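Local coordinates for protein thiamine-phosphate synthase (Pyrococcus furiosus, PDB 1XI3) that probably condenses a thiazole phosphate with a pyrimidine pyrophosphate to form thiamine phosphate, using magnesium as cofactor, at residues 116-120 / 145-149. Numbering follows the deposited sequence.
Sequences YSLEE and DARVI
Tyr116 lies against Asp145 and Arg147 at once. Its ring and the Asp145 carboxylate are stacked almost parallel, their planes 2° apart, with Asp145 CG 3.8 Å above the ring of Tyr116 and over its centre. Arg147 crosses the tyrosine at about a right angle and turns one face of its guanidinium to the root of that side chain, Tyr116 CB standing 3.5 Å from Arg147 CZ. A broad aromatic suits this place because its ring backs the Asp145 carboxylate while its CB lies over the guanidinium that carboxylate binds: side-on, Arg147 NH2 reaches Asp145 OD1 at 2.9 Å while NE binds OD2. Asp145 OD2 also accepts from the backbone N of Arg147, closing an Asx turn that fixes the carboxylate. The branched aliphatic Ile149 sets its methyl CG2 3.2 Å from Tyr116 O.

Ser117, short and polar, is the N-cap, its OG accepting from Glu120 N at 3.0 Å. In the first helical turn, at N3, Glu120 sends an extended chain back over this start, CG beside its own backbone N (chi1 -74°). Its carboxylate divides the work: OE2 takes Tyr116 N, and OE1 receives both end nitrogens of Arg147, NH1 at 2.9 Å and NH2 at 3.2 Å. A glutamine here would probably weaken the tie between Arg147 and the helix start, leaving Asp145 as the arginine's one acidic partner within this contact.

In this TIM barrel the contact lies at the surface, near Ser114, predicted to bind the pyrimidine substrate. It joins the start of helix 118-127, just after strand 110-115, to the loop between strand 131-135 and helix 150-160. Pro94 touches both Tyr116 and Arg147, backbone bonds to Ser136 tie down Arg147 and Ile149, and Ile149 packs on Ile157 of helix 150-160.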
loop_
_atom_site.group_PDB
_atom_site.type_symbol
_atom_site.label_atom_id
_atom_site.label_comp_id
_atom_site.label_asym_id
_atom_site.label_seq_id
_atom_site.Cartn_x
_atom_site.Cartn_y
_atom_site.Cartn_z
ATOM N N TYR A 116 11.259 3.785 18.921
ATOM C CA TYR A 116 12.562 3.212 19.280
ATOM C C TYR A 116 13.382 4.149 20.203
ATOM O O TYR A 116 14.642 3.965 20.379
ATOM C CB TYR A 116 13.346 2.931 18.015
ATOM C CG TYR A 116 12.655 1.981 17.034
ATOM C CD1 TYR A 116 12.912 0.611 17.071
ATOM C CD2 TYR A 116 11.736 2.460 16.101
ATOM C CE1 TYR A 116 12.293 -0.253 16.210
ATOM C CE2 TYR A 116 11.104 1.586 15.213
ATOM C CZ TYR A 116 11.389 0.230 15.288
ATOM O OH TYR A 116 10.791 -0.686 14.427
ATOM N N SER A 117 12.671 5.091 20.821
ATOM C CA SER A 117 13.258 6.091 21.751
ATOM C C SER A 117 12.172 6.791 22.484
ATOM O O SER A 117 11.016 6.849 22.015
ATOM C CB SER A 117 14.093 7.124 20.970
ATOM O OG SER A 117 13.282 7.993 20.194
ATOM N N LEU A 118 12.529 7.415 23.601
ATOM C CA LEU A 118 11.614 8.270 24.322
ATOM C C LEU A 118 11.042 9.413 23.466
ATOM O O LEU A 118 9.833 9.663 23.486
ATOM C CB LEU A 118 12.321 8.840 25.568
ATOM C CG LEU A 118 11.502 9.745 26.446
ATOM C CD1 LEU A 118 10.224 9.047 26.939
ATOM C CD2 LEU A 118 12.364 10.223 27.620
ATOM N N GLU A 119 11.908 10.117 22.720
ATOM C CA GLU A 119 11.454 11.196 21.853
ATOM C C GLU A 119 10.399 10.701 20.858
ATOM O O GLU A 119 9.387 11.369 20.637
ATOM C CB GLU A 119 12.636 11.826 21.093
ATOM C CG GLU A 119 12.212 12.932 20.090
ATOM C CD GLU A 119 11.228 13.956 20.674
ATOM O OE1 GLU A 119 11.277 14.229 21.913
ATOM O OE2 GLU A 119 10.408 14.495 19.881
ATOM N N GLU A 120 10.679 9.544 20.245
ATOM C CA GLU A 120 9.750 8.950 19.280
ATOM C C GLU A 120 8.424 8.610 19.956
ATOM O O GLU A 120 7.355 8.880 19.401
ATOM C CB GLU A 120 10.362 7.737 18.592
ATOM C CG GLU A 120 11.433 8.109 17.534
ATOM C CD GLU A 120 11.940 6.960 16.699
ATOM O OE1 GLU A 120 12.857 7.206 15.855
ATOM O OE2 GLU A 120 11.476 5.811 16.831
ATOM N N ASP A 145 14.625 -2.145 11.094
ATOM C CA ASP A 145 15.149 -1.198 12.065
ATOM C C ASP A 145 15.700 -1.963 13.260
ATOM O O ASP A 145 14.939 -2.629 13.964
ATOM C CB ASP A 145 14.038 -0.236 12.504
ATOM C CG ASP A 145 14.567 0.955 13.284
ATOM O OD1 ASP A 145 14.151 2.103 12.972
ATOM O OD2 ASP A 145 15.369 0.724 14.215
ATOM N N ALA A 146 17.016 -1.870 13.491
ATOM C CA ALA A 146 17.668 -2.740 14.495
ATOM C C ALA A 146 17.921 -2.058 15.865
ATOM O O ALA A 146 18.676 -2.574 16.674
ATOM C CB ALA A 146 18.970 -3.287 13.925
ATOM N N ARG A 147 17.272 -0.922 16.112
ATOM C CA ARG A 147 17.520 -0.163 17.330
ATOM C C ARG A 147 16.982 -0.894 18.570
ATOM O O ARG A 147 15.869 -1.444 18.554
ATOM C CB ARG A 147 16.951 1.245 17.197
ATOM C CG ARG A 147 17.751 2.163 16.230
ATOM C CD ARG A 147 17.114 3.521 16.119
ATOM N NE ARG A 147 15.855 3.508 15.352
ATOM C CZ ARG A 147 15.003 4.526 15.338
ATOM N NH1 ARG A 147 15.251 5.607 16.059
ATOM N NH2 ARG A 147 13.881 4.453 14.632
ATOM N N VAL A 148 17.791 -0.909 19.625
ATOM C CA VAL A 148 17.497 -1.631 20.865
ATOM C C VAL A 148 17.360 -0.618 21.996
ATOM O O VAL A 148 18.222 0.265 22.165
ATOM C CB VAL A 148 18.599 -2.655 21.164
ATOM C CG1 VAL A 148 18.446 -3.244 22.562
ATOM C CG2 VAL A 148 18.584 -3.751 20.135
ATOM N N ILE A 149 16.290 -0.729 22.789
ATOM C CA ILE A 149 16.026 0.253 23.853
ATOM C C ILE A 149 16.274 -0.289 25.273
ATOM O O ILE A 149 16.520 0.510 26.199
ATOM C CB ILE A 149 14.606 0.860 23.776
ATOM C CG1 ILE A 149 13.540 -0.214 24.037
ATOM C CG2 ILE A 149 14.381 1.574 22.421
ATOM C CD1 ILE A 149 12.094 0.372 24.097
#